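Local coordinates for aldehyde dehydrogenase family protein (Pseudomonas syringae pv. tomato str. DC3000, PDB 5IUU) that probably oxidises aldehydes with NAD(P)+ as an aldehyde dehydrogenase, and binds NAD(H) and indole-3-acetate, at residues 107-112 with 165-170; 41-46 with 332-337; 119-124 with 169-174. All blocks are in the same frame, centred on the assembly; numbering follows the deposited sequence.

In the fold
From the N terminus, the turn 41-46 between strands 36-40 and 47-52 comes first; contact 2 pairs it with 332-337, closing the longest loop, of 285 intervening residues. Contacts 1 and 3 both lie within that loop. Contact 1 joins the end of helix 98-109 to the loop 165-170 after strand 149-164, and contact 3 joins helix 113-134 to the start of helix 170-183. Contact 3 starts further along, at 119, and ends on the same stretch as contact 1, with which it shares Phe169 and Pro170. A salt bridge of 2.8 Å from Lys111 NZ to Asp120 OD2 connects contacts 1 and 3, whereas a probable hydrogen bond from Ser41 OG to Leu107 O (2.8 Å) joins contacts 1 and 2.

Contact 1: residues 107-112 with 165-170; sequences LDMGKP and VPWNFP
Met109, near the end of helix 98-109, and Lys111, in the loop that follows, send side chains against the loop 165-170, one through a methyl group and the other through an ammonium. The Met109 chain is folded on itself (chi1 43°, with chi2 and chi3 also bent), which brings CE to 3.4 Å from Trp167 O and near the carbonyl O of Asn168. CE also reaches the indole at its edge, near the ring plane, 4.4 Å from Trp167 CE3. Closer to the backbone, Met109 CG packs against Pro170 CG at 3.8 Å. The sulfur turns back to its own segment, where Lys111 N gives Met109 SD a weak hydrogen bond.

Lys111 leaves the backbone extended and bends only at chi3 and chi4, so that NZ donates to Asn168 O at 3.0 Å. The donor lies in the carbonyl plane, with a C=O...N angle of 154°. Lys111 crosses Phe169 at about a right angle, NZ standing 3.3 Å from Phe169 CD1 in an oblique approach to the ring. Asp120 of helix 113-134 forms a salt bridge with the same ammonium.

Trp167 is seen binding NAD(+), and Asn168 and Phe169 binding indole-3-acetate. The ammonium, shared between Asn168 O and Asp120, is thus placed to steady the backbone of a ligand-binding residue next to Trp167, and its charge would probably polarise the Asn168 carbonyl.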
ATOM      1  N   LEU A 107     -19.125  28.954 -24.850  1.00 41.36           N
ATOM      2  CA  LEU A 107     -20.165  29.984 -24.844  1.00 42.84           C
ATOM      3  C   LEU A 107     -20.471  30.460 -23.423  1.00 45.82           C
ATOM      4  O   LEU A 107     -20.798  31.635 -23.216  1.00 44.17           O
ATOM      5  CB  LEU A 107     -21.440  29.454 -25.505  1.00 41.16           C
ATOM      6  CG  LEU A 107     -21.474  29.152 -27.014  1.00 42.21           C
ATOM      7  CD1 LEU A 107     -22.803  28.487 -27.398  1.00 39.16           C
ATOM      8  CD2 LEU A 107     -21.262  30.412 -27.851  1.00 41.94           C
ATOM      9  N   ASP A 108     -20.373  29.560 -22.443  1.00 39.81           N
ATOM     10  CA  ASP A 108     -20.789  29.849 -21.075  1.00 41.94           C
ATOM     11  C   ASP A 108     -19.808  30.788 -20.368  1.00 41.50           C
ATOM     12  O   ASP A 108     -20.221  31.643 -19.573  1.00 40.23           O
ATOM     13  CB  ASP A 108     -20.916  28.530 -20.304  1.00 39.80           C
ATOM     14  CG  ASP A 108     -21.820  28.624 -19.090  1.00 43.66           C
ATOM     15  OD1 ASP A 108     -22.329  29.725 -18.783  1.00 47.79           O
ATOM     16  OD2 ASP A 108     -22.008  27.573 -18.426  1.00 41.70           O
ATOM     17  N   MET A 109     -18.516  30.640 -20.617  1.00 41.38           N
ATOM     18  CA  MET A 109     -17.567  31.449 -19.860  1.00 44.83           C
ATOM     19  C   MET A 109     -16.339  31.851 -20.663  1.00 46.45           C
ATOM     20  O   MET A 109     -15.364  32.320 -20.062  1.00 47.87           O
ATOM     21  CB  MET A 109     -17.143  30.719 -18.556  1.00 43.85           C
ATOM     22  CG  MET A 109     -16.841  29.219 -18.675  1.00 40.97           C
ATOM     23  SD  MET A 109     -15.340  28.817 -19.579  1.00 44.55           S
ATOM     24  CE  MET A 109     -14.082  29.631 -18.565  1.00 45.01           C
ATOM     25  N   GLY A 110     -16.341  31.689 -21.981  1.00 48.18           N
ATOM     26  CA  GLY A 110     -15.357  32.344 -22.821  1.00 48.06           C
ATOM     27  C   GLY A 110     -14.079  31.585 -23.069  1.00 49.00           C
ATOM     28  O   GLY A 110     -13.171  32.129 -23.707  1.00 47.46           O
ATOM     29  N   LYS A 111     -13.975  30.351 -22.594  1.00 50.21           N
ATOM     30  CA  LYS A 111     -12.769  29.578 -22.833  1.00 47.96           C
ATOM     31  C   LYS A 111     -12.580  29.362 -24.334  1.00 44.66           C
ATOM     32  O   LYS A 111     -13.549  29.071 -25.046  1.00 46.94           O
ATOM     33  CB  LYS A 111     -12.852  28.233 -22.104  1.00 45.58           C
ATOM     34  CG  LYS A 111     -11.638  27.335 -22.283  1.00 46.63           C
ATOM     35  CD  LYS A 111     -11.733  26.110 -21.358  1.00 51.09           C
ATOM     36  CE  LYS A 111     -12.005  26.526 -19.914  1.00 47.58           C
ATOM     37  NZ  LYS A 111     -10.850  26.257 -19.021  1.00 51.36           N
ATOM     38  N   PRO A 112     -11.360  29.503 -24.846  1.00 45.98           N
ATOM     39  CA  PRO A 112     -11.109  29.214 -26.265  1.00 46.46           C
ATOM     40  C   PRO A 112     -11.601  27.826 -26.665  1.00 49.35           C
ATOM     41  O   PRO A 112     -11.382  26.841 -25.952  1.00 44.08           O
ATOM     42  CB  PRO A 112      -9.584  29.322 -26.374  1.00 49.66           C
ATOM     43  CG  PRO A 112      -9.218  30.309 -25.313  1.00 48.94           C
ATOM     44  CD  PRO A 112     -10.164  30.041 -24.171  1.00 48.11           C
ATOM     45  N   VAL A 165     -18.221  24.060  -7.192  1.00 42.12           N
ATOM     46  CA  VAL A 165     -17.078  24.247  -8.086  1.00 40.85           C
ATOM     47  C   VAL A 165     -17.082  25.637  -8.716  1.00 42.27           C
ATOM     48  O   VAL A 165     -18.152  26.256  -8.871  1.00 44.13           O
ATOM     49  CB  VAL A 165     -17.049  23.149  -9.165  1.00 48.99           C
ATOM     50  CG1 VAL A 165     -16.866  21.769  -8.511  1.00 46.99           C
ATOM     51  CG2 VAL A 165     -18.306  23.185  -9.999  1.00 40.03           C
ATOM     52  N   PRO A 166     -15.913  26.167  -9.096  1.00 43.97           N
ATOM     53  CA  PRO A 166     -15.864  27.512  -9.679  1.00 47.81           C
ATOM     54  C   PRO A 166     -16.067  27.475 -11.190  1.00 45.93           C
ATOM     55  O   PRO A 166     -16.390  26.430 -11.764  1.00 43.03           O
ATOM     56  CB  PRO A 166     -14.455  27.983  -9.308  1.00 44.76           C
ATOM     57  CG  PRO A 166     -13.649  26.734  -9.406  1.00 42.81           C
ATOM     58  CD  PRO A 166     -14.563  25.574  -9.025  1.00 43.68           C
ATOM     59  N   TRP A 167     -15.830  28.601 -11.853  1.00 45.66           N
ATOM     60  CA  TRP A 167     -16.168  28.743 -13.264  1.00 47.23           C
ATOM     61  C   TRP A 167     -14.963  28.650 -14.194  1.00 48.74           C
ATOM     62  O   TRP A 167     -15.132  28.733 -15.414  1.00 46.72           O
ATOM     63  CB  TRP A 167     -16.880  30.075 -13.478  1.00 45.46           C
ATOM     64  CG  TRP A 167     -16.095  31.219 -12.915  1.00 53.33           C
ATOM     65  CD1 TRP A 167     -16.164  31.722 -11.640  1.00 50.77           C
ATOM     66  CD2 TRP A 167     -15.105  31.992 -13.600  1.00 51.16           C
ATOM     67  NE1 TRP A 167     -15.290  32.769 -11.504  1.00 54.87           N
ATOM     68  CE2 TRP A 167     -14.625  32.954 -12.689  1.00 54.91           C
ATOM     69  CE3 TRP A 167     -14.588  31.971 -14.903  1.00 56.71           C
ATOM     70  CZ2 TRP A 167     -13.646  33.884 -13.032  1.00 60.16           C
ATOM     71  CZ3 TRP A 167     -13.613  32.896 -15.246  1.00 61.27           C
ATOM     72  CH2 TRP A 167     -13.150  33.841 -14.310  1.00 64.08           C
ATOM     73  N   ASN A 168     -13.761  28.449 -13.658  1.00 45.08           N
ATOM     74  CA  ASN A 168     -12.551  28.514 -14.470  1.00 45.03           C
ATOM     75  C   ASN A 168     -12.361  27.266 -15.333  1.00 46.96           C
ATOM     76  O   ASN A 168     -11.850  27.355 -16.455  1.00 46.54           O
ATOM     77  CB  ASN A 168     -11.352  28.719 -13.549  1.00 52.43           C
ATOM     78  CG  ASN A 168     -11.583  29.844 -12.562  1.00 58.78           C
ATOM     79  OD1 ASN A 168     -12.178  29.648 -11.494  1.00 57.05           O
ATOM     80  ND2 ASN A 168     -11.151  31.049 -12.935  1.00 62.29           N
ATOM     81  N   PHE A 169     -12.711  26.093 -14.808  1.00 46.50           N
ATOM     82  CA  PHE A 169     -12.684  24.840 -15.563  1.00 46.77           C
ATOM     83  C   PHE A 169     -13.967  24.110 -15.208  1.00 47.40           C
ATOM     84  O   PHE A 169     -13.948  23.071 -14.537  1.00 45.65           O
ATOM     85  CB  PHE A 169     -11.452  23.997 -15.229  1.00 48.57           C
ATOM     86  CG  PHE A 169     -10.156  24.744 -15.338  1.00 48.64           C
ATOM     87  CD1 PHE A 169      -9.417  24.712 -16.505  1.00 49.97           C
ATOM     88  CD2 PHE A 169      -9.678  25.485 -14.265  1.00 51.86           C
ATOM     89  CE1 PHE A 169      -8.222  25.404 -16.610  1.00 51.49           C
ATOM     90  CE2 PHE A 169      -8.480  26.178 -14.362  1.00 53.82           C
ATOM     91  CZ  PHE A 169      -7.753  26.137 -15.540  1.00 51.98           C
ATOM     92  N   PRO A 170     -15.112  24.636 -15.653  1.00 42.76           N
ATOM     93  CA  PRO A 170     -16.401  24.172 -15.100  1.00 45.49           C
ATOM     94  C   PRO A 170     -16.615  22.672 -15.225  1.00 44.98           C
ATOM     95  O   PRO A 170     -16.980  22.027 -14.237  1.00 43.21           O
ATOM     96  CB  PRO A 170     -17.448  24.965 -15.914  1.00 44.40           C
ATOM     97  CG  PRO A 170     -16.684  26.074 -16.601  1.00 45.23           C
ATOM     98  CD  PRO A 170     -15.273  25.579 -16.770  1.00 45.56           C
TER

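Contact 2: residues 41-46 with 332-337; sequences SPVDGR and GNPLDP
Val43 brings a methyl group to an amide oxygen: CG1 lies 3.3 Å from Asn333 OD1, although no hydrogen bond crosses between 41-46 and 332-337. The same oxygen also takes a nearly straight (174°) but weak hydrogen bond from Leu335 N of its own segment. Most of the remaining contact is apolar. With CG1 anti to the backbone N (chi1 174°), the two valine methyls divide the surface: CG2 meets Pro334 CG at 3.7 Å as the side chains slide past each other in opposite directions, while CG1 reaches Leu335 CD1 at 4.1 Å. A type I turn from Asn333 to Asp336 places Pro334 and Leu335 at its two central positions.

Two side-chain turns shape the opposing loop. Ser41 OG accepts from Val43 N at 3.0 Å, an ST turn, and Asp44 OD1 accepts from Arg46 N, an Asx turn. Arg46 then grips Asp44 side-on: NE meets the syn lone pair of OD1 in the guanidinium plane, and NH2 meets OD2 at 2.7 Å, tilted 22° from that plane. The guanidinium also comes obliquely to Leu335 CD1. Pro334 and Leu335 touch helix 98-109 as well.

No polar bond joins the two loops: each is shaped by bonds of its own and by partners such as Leu107 for Ser41, and the join rests on van der Waals packing around Val43.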
ATOM      1  N   SER A  41     -23.673  34.869 -22.559  1.00 45.87           N
ATOM      2  CA  SER A  41     -22.372  34.469 -23.088  1.00 45.69           C
ATOM      3  C   SER A  41     -21.395  35.639 -23.045  1.00 51.49           C
ATOM      4  O   SER A  41     -21.745  36.751 -23.457  1.00 47.48           O
ATOM      5  CB  SER A  41     -22.487  33.951 -24.513  1.00 43.88           C
ATOM      6  OG  SER A  41     -21.196  33.696 -25.041  1.00 43.22           O
ATOM      7  N   PRO A  42     -20.177  35.443 -22.529  1.00 52.96           N
ATOM      8  CA  PRO A  42     -19.145  36.478 -22.667  1.00 52.15           C
ATOM      9  C   PRO A  42     -18.535  36.550 -24.056  1.00 55.64           C
ATOM     10  O   PRO A  42     -17.694  37.429 -24.294  1.00 56.15           O
ATOM     11  CB  PRO A  42     -18.089  36.069 -21.620  1.00 53.88           C
ATOM     12  CG  PRO A  42     -18.290  34.605 -21.441  1.00 48.62           C
ATOM     13  CD  PRO A  42     -19.773  34.380 -21.587  1.00 47.26           C
ATOM     14  N   VAL A  43     -18.917  35.653 -24.974  1.00 45.48           N
ATOM     15  CA  VAL A  43     -18.395  35.727 -26.335  1.00 51.98           C
ATOM     16  C   VAL A  43     -18.978  36.939 -27.054  1.00 53.11           C
ATOM     17  O   VAL A  43     -18.246  37.764 -27.612  1.00 55.56           O
ATOM     18  CB  VAL A  43     -18.690  34.425 -27.104  1.00 53.44           C
ATOM     19  CG1 VAL A  43     -18.277  34.555 -28.571  1.00 49.96           C
ATOM     20  CG2 VAL A  43     -17.986  33.230 -26.443  1.00 50.22           C
ATOM     21  N   ASP A  44     -20.304  37.074 -27.034  1.00 49.88           N
ATOM     22  CA  ASP A  44     -20.933  38.206 -27.703  1.00 52.94           C
ATOM     23  C   ASP A  44     -22.175  38.704 -26.972  1.00 53.02           C
ATOM     24  O   ASP A  44     -23.002  39.378 -27.594  1.00 57.77           O
ATOM     25  CB  ASP A  44     -21.312  37.847 -29.157  1.00 49.03           C
ATOM     26  CG  ASP A  44     -22.223  36.616 -29.255  1.00 54.20           C
ATOM     27  OD1 ASP A  44     -22.741  36.146 -28.223  1.00 53.43           O
ATOM     28  OD2 ASP A  44     -22.439  36.121 -30.386  1.00 55.91           O
ATOM     29  N   GLY A  45     -22.350  38.376 -25.694  1.00 48.53           N
ATOM     30  CA  GLY A  45     -23.467  38.884 -24.927  1.00 49.06           C
ATOM     31  C   GLY A  45     -24.809  38.250 -25.208  1.00 51.73           C
ATOM     32  O   GLY A  45     -25.817  38.689 -24.638  1.00 49.48           O
ATOM     33  N   ARG A  46     -24.874  37.231 -26.056  1.00 48.92           N
ATOM     34  CA  ARG A  46     -26.160  36.616 -26.336  1.00 46.47           C
ATOM     35  C   ARG A  46     -26.699  35.907 -25.099  1.00 47.75           C
ATOM     36  O   ARG A  46     -25.948  35.472 -24.216  1.00 47.58           O
ATOM     37  CB  ARG A  46     -26.042  35.626 -27.498  1.00 48.76           C
ATOM     38  CG  ARG A  46     -25.493  34.259 -27.080  1.00 49.90           C
ATOM     39  CD  ARG A  46     -25.373  33.338 -28.270  1.00 49.36           C
ATOM     40  NE  ARG A  46     -24.260  33.733 -29.124  1.00 49.71           N
ATOM     41  CZ  ARG A  46     -23.928  33.107 -30.246  1.00 51.14           C
ATOM     42  NH1 ARG A  46     -24.634  32.061 -30.652  1.00 53.44           N
ATOM     43  NH2 ARG A  46     -22.896  33.530 -30.960  1.00 49.83           N
ATOM     44  N   GLY A 332      -8.793  36.889 -28.585  1.00 61.54           N
ATOM     45  CA  GLY A 332      -9.486  36.620 -29.830  1.00 59.26           C
ATOM     46  C   GLY A 332     -10.892  36.140 -29.540  1.00 57.08           C
ATOM     47  O   GLY A 332     -11.290  35.962 -28.385  1.00 57.88           O
ATOM     48  N   ASN A 333     -11.652  35.945 -30.608  1.00 57.97           N
ATOM     49  CA  ASN A 333     -12.987  35.370 -30.468  1.00 55.65           C
ATOM     50  C   ASN A 333     -12.850  33.939 -29.966  1.00 51.88           C
ATOM     51  O   ASN A 333     -12.168  33.130 -30.612  1.00 49.99           O
ATOM     52  CB  ASN A 333     -13.735  35.396 -31.797  1.00 55.55           C
ATOM     53  CG  ASN A 333     -15.113  34.729 -31.713  1.00 58.22           C
ATOM     54  OD1 ASN A 333     -15.711  34.643 -30.648  1.00 57.91           O
ATOM     55  ND2 ASN A 333     -15.610  34.255 -32.842  1.00 64.17           N
ATOM     56  N   PRO A 334     -13.462  33.581 -28.833  1.00 49.01           N
ATOM     57  CA  PRO A 334     -13.306  32.208 -28.315  1.00 49.35           C
ATOM     58  C   PRO A 334     -13.817  31.139 -29.267  1.00 51.80           C
ATOM     59  O   PRO A 334     -13.417  29.972 -29.137  1.00 44.87           O
ATOM     60  CB  PRO A 334     -14.117  32.223 -27.011  1.00 49.98           C
ATOM     61  CG  PRO A 334     -14.303  33.676 -26.671  1.00 52.94           C
ATOM     62  CD  PRO A 334     -14.301  34.421 -27.963  1.00 49.09           C
ATOM     63  N   LEU A 335     -14.683  31.499 -30.225  1.00 47.38           N
ATOM     64  CA  LEU A 335     -15.185  30.531 -31.196  1.00 46.56           C
ATOM     65  C   LEU A 335     -14.212  30.286 -32.341  1.00 46.65           C
ATOM     66  O   LEU A 335     -14.457  29.385 -33.151  1.00 48.18           O
ATOM     67  CB  LEU A 335     -16.533  30.986 -31.750  1.00 48.63           C
ATOM     68  CG  LEU A 335     -17.697  30.928 -30.754  1.00 51.61           C
ATOM     69  CD1 LEU A 335     -18.946  31.579 -31.338  1.00 46.21           C
ATOM     70  CD2 LEU A 335     -17.988  29.487 -30.338  1.00 45.42           C
ATOM     71  N   ASP A 336     -13.133  31.041 -32.421  1.00 50.64           N
ATOM     72  CA  ASP A 336     -12.131  30.792 -33.452  1.00 52.55           C
ATOM     73  C   ASP A 336     -11.125  29.771 -32.937  1.00 50.54           C
ATOM     74  O   ASP A 336     -10.512  29.999 -31.886  1.00 49.87           O
ATOM     75  CB  ASP A 336     -11.430  32.083 -33.847  1.00 55.04           C
ATOM     76  CG  ASP A 336     -10.628  31.938 -35.120  1.00 57.14           C
ATOM     77  OD1 ASP A 336      -9.824  30.990 -35.215  1.00 57.18           O
ATOM     78  OD2 ASP A 336     -10.824  32.765 -36.041  1.00 64.90           O
ATOM     79  N   PRO A 337     -10.921  28.652 -33.639  1.00 50.97           N
ATOM     80  CA  PRO A 337      -9.993  27.619 -33.141  1.00 51.82           C
ATOM     81  C   PRO A 337      -8.581  28.121 -32.954  1.00 52.49           C
ATOM     82  O   PRO A 337      -7.828  27.546 -32.162  1.00 53.15           O
ATOM     83  CB  PRO A 337     -10.051  26.535 -34.230  1.00 51.29           C
ATOM     84  CG  PRO A 337     -11.321  26.781 -34.967  1.00 54.89           C
ATOM     85  CD  PRO A 337     -11.554  28.266 -34.912  1.00 52.03           C
TER

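Contact 3: residues 119-124 with 169-174; sequences VDIPGG and FPLMMA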
ATOM      1  N   VAL A 119      -8.640  20.166 -24.279  1.00 48.07           N
ATOM      2  CA  VAL A 119      -8.151  19.939 -22.922  1.00 43.12           C
ATOM      3  C   VAL A 119      -9.281  19.609 -21.953  1.00 46.03           C
ATOM      4  O   VAL A 119      -9.277  18.543 -21.327  1.00 44.93           O
ATOM      5  CB  VAL A 119      -7.341  21.150 -22.416  1.00 45.63           C
ATOM      6  CG1 VAL A 119      -6.770  20.874 -21.012  1.00 40.73           C
ATOM      7  CG2 VAL A 119      -6.225  21.482 -23.399  1.00 45.13           C
ATOM      8  N   ASP A 120     -10.250  20.517 -21.803  1.00 46.21           N
ATOM      9  CA  ASP A 120     -11.178  20.420 -20.676  1.00 44.12           C
ATOM     10  C   ASP A 120     -12.112  19.222 -20.789  1.00 46.05           C
ATOM     11  O   ASP A 120     -12.291  18.478 -19.820  1.00 42.48           O
ATOM     12  CB  ASP A 120     -11.982  21.709 -20.541  1.00 45.29           C
ATOM     13  CG  ASP A 120     -11.140  22.866 -20.055  1.00 50.42           C
ATOM     14  OD1 ASP A 120     -10.067  23.103 -20.651  1.00 54.62           O
ATOM     15  OD2 ASP A 120     -11.534  23.518 -19.064  1.00 50.11           O
ATOM     16  N   ILE A 121     -12.734  19.030 -21.946  1.00 40.27           N
ATOM     17  CA  ILE A 121     -13.705  17.944 -22.089  1.00 41.66           C
ATOM     18  C   ILE A 121     -12.992  16.594 -22.054  1.00 43.20           C
ATOM     19  O   ILE A 121     -13.450  15.686 -21.332  1.00 41.07           O
ATOM     20  CB  ILE A 121     -14.558  18.094 -23.362  1.00 41.32           C
ATOM     21  CG1 ILE A 121     -15.773  18.988 -23.102  1.00 41.14           C
ATOM     22  CG2 ILE A 121     -15.028  16.721 -23.842  1.00 40.55           C
ATOM     23  CD1 ILE A 121     -15.470  20.341 -22.480  1.00 41.28           C
ATOM     24  N   PRO A 122     -11.890  16.395 -22.797  1.00 42.61           N
ATOM     25  CA  PRO A 122     -11.149  15.136 -22.633  1.00 42.89           C
ATOM     26  C   PRO A 122     -10.602  14.953 -21.227  1.00 46.26           C
ATOM     27  O   PRO A 122     -10.563  13.820 -20.733  1.00 43.42           O
ATOM     28  CB  PRO A 122     -10.020  15.254 -23.667  1.00 48.50           C
ATOM     29  CG  PRO A 122     -10.523  16.235 -24.685  1.00 48.12           C
ATOM     30  CD  PRO A 122     -11.296  17.227 -23.867  1.00 46.00           C
ATOM     31  N   GLY A 123     -10.168  16.039 -20.575  1.00 42.91           N
ATOM     32  CA  GLY A 123      -9.669  15.921 -19.216  1.00 40.23           C
ATOM     33  C   GLY A 123     -10.768  15.561 -18.239  1.00 44.17           C
ATOM     34  O   GLY A 123     -10.551  14.792 -17.296  1.00 42.34           O
ATOM     35  N   GLY A 124     -11.971  16.091 -18.465  1.00 41.44           N
ATOM     36  CA  GLY A 124     -13.103  15.706 -17.642  1.00 43.00           C
ATOM     37  C   GLY A 124     -13.487  14.252 -17.835  1.00 41.46           C
ATOM     38  O   GLY A 124     -13.706  13.525 -16.862  1.00 39.36           O
ATOM     39  N   PHE A 169     -12.711  26.093 -14.808  1.00 46.50           N
ATOM     40  CA  PHE A 169     -12.684  24.840 -15.563  1.00 46.77           C
ATOM     41  C   PHE A 169     -13.967  24.110 -15.208  1.00 47.40           C
ATOM     42  O   PHE A 169     -13.948  23.071 -14.537  1.00 45.65           O
ATOM     43  CB  PHE A 169     -11.452  23.997 -15.229  1.00 48.57           C
ATOM     44  CG  PHE A 169     -10.156  24.744 -15.338  1.00 48.64           C
ATOM     45  CD1 PHE A 169      -9.417  24.712 -16.505  1.00 49.97           C
ATOM     46  CD2 PHE A 169      -9.678  25.485 -14.265  1.00 51.86           C
ATOM     47  CE1 PHE A 169      -8.222  25.404 -16.610  1.00 51.49           C
ATOM     48  CE2 PHE A 169      -8.480  26.178 -14.362  1.00 53.82           C
ATOM     49  CZ  PHE A 169      -7.753  26.137 -15.540  1.00 51.98           C
ATOM     50  N   PRO A 170     -15.112  24.636 -15.653  1.00 42.76           N
ATOM     51  CA  PRO A 170     -16.401  24.172 -15.100  1.00 45.49           C
ATOM     52  C   PRO A 170     -16.615  22.672 -15.225  1.00 44.98           C
ATOM     53  O   PRO A 170     -16.980  22.027 -14.237  1.00 43.21           O
ATOM     54  CB  PRO A 170     -17.448  24.965 -15.914  1.00 44.40           C
ATOM     55  CG  PRO A 170     -16.684  26.074 -16.601  1.00 45.23           C
ATOM     56  CD  PRO A 170     -15.273  25.579 -16.770  1.00 45.56           C
ATOM     57  N   LEU A 171     -16.400  22.088 -16.407  1.00 41.23           N
ATOM     58  CA  LEU A 171     -16.638  20.652 -16.527  1.00 42.28           C
ATOM     59  C   LEU A 171     -15.505  19.837 -15.912  1.00 45.64           C
ATOM     60  O   LEU A 171     -15.761  18.846 -15.224  1.00 41.58           O
ATOM     61  CB  LEU A 171     -16.835  20.250 -17.985  1.00 42.90           C
ATOM     62  CG  LEU A 171     -17.079  18.752 -18.178  1.00 41.08           C
ATOM     63  CD1 LEU A 171     -18.290  18.304 -17.370  1.00 41.11           C
ATOM     64  CD2 LEU A 171     -17.272  18.432 -19.651  1.00 44.43           C
ATOM     65  N   MET A 172     -14.252  20.232 -16.151  1.00 43.64           N
ATOM     66  CA  MET A 172     -13.129  19.445 -15.659  1.00 47.70           C
ATOM     67  C   MET A 172     -13.064  19.446 -14.134  1.00 45.87           C
ATOM     68  O   MET A 172     -12.787  18.407 -13.525  1.00 45.96           O
ATOM     69  CB  MET A 172     -11.822  19.969 -16.251  1.00 53.47           C
ATOM     70  CG  MET A 172     -10.845  18.876 -16.661  1.00 52.41           C
ATOM     71  SD  MET A 172      -9.148  19.456 -16.901  1.00 59.76           S
ATOM     72  CE  MET A 172      -9.360  21.045 -17.701  1.00 56.48           C
ATOM     73  N   MET A 173     -13.299  20.601 -13.499  1.00 44.42           N
ATOM     74  CA  MET A 173     -13.312  20.644 -12.038  1.00 47.69           C
ATOM     75  C   MET A 173     -14.458  19.809 -11.484  1.00 48.18           C
ATOM     76  O   MET A 173     -14.299  19.122 -10.465  1.00 40.78           O
ATOM     77  CB  MET A 173     -13.436  22.085 -11.534  1.00 49.89           C
ATOM     78  CG  MET A 173     -12.148  22.792 -11.121  1.00 53.95           C
ATOM     79  SD  MET A 173     -10.997  21.821 -10.107  1.00 75.69           S
ATOM     80  CE  MET A 173     -12.057  21.135  -8.828  1.00 59.48           C
ATOM     81  N   ALA A 174     -15.624  19.869 -12.139  1.00 37.47           N
ATOM     82  CA  ALA A 174     -16.743  19.045 -11.708  1.00 41.65           C
ATOM     83  C   ALA A 174     -16.389  17.567 -11.801  1.00 41.06           C
ATOM     84  O   ALA A 174     -16.681  16.797 -10.883  1.00 37.86           O
ATOM     85  CB  ALA A 174     -17.994  19.357 -12.537  1.00 37.11           C
TER
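Apolar packing between helices 113-134 and 170-183 centres on Met172, a knob set among Val119, Asp120, Gly123 and Gly124. The short helical segments run nearly parallel, at 19°, with axes 8.0 Å apart. Met172 CG lies 3.5 Å from Gly124 N and equally near the carbonyl O of Asp120. Gly123 and Gly124 present bare backbone to the methionine, and the alpha carbons of Gly124 and Met172 are only 4.2 Å apart. A bend at chi3 (-39°) turns the Met172 methyl back along the neighbouring helix, where CE touches Val119 CG1 at 4.2 Å. On another part of the interface, Ile121 and Leu171 cross at about a right angle. Although the CB of Ile121 points away from the other helix, its CG1 still reaches Leu171 CD2 at 3.8 Å; Leu171 also touches Thr199 and Ile203 of helix 198-210.

Contacts to the carboxylate form a second group. Met172 CE comes to 3.5 Å from Asp120 CG, with the two side chains crossing at roughly a right angle. Asp120 OD2 approaches the edge of the Phe169 ring, 3.5 Å from CD1 and near its plane; carboxylate and ring planes differ by 19°. This puts the negative oxygen beside the electropositive rim of the ring.

Hydrogen bonds across the pair are absent, and OD2 instead takes its salt bridge from Lys111, which lies outside both helical segments. Glu105 of helix 98-109 accepts from Leu171 N in the first turn of helix 170-183. The buried carboxylate of Asp120 thus touches a thioether methyl and an aromatic edge, a setting in which its outside partner Lys111 probably keeps it charged and orients it beside Phe169, a residue seen binding indole-3-acetate.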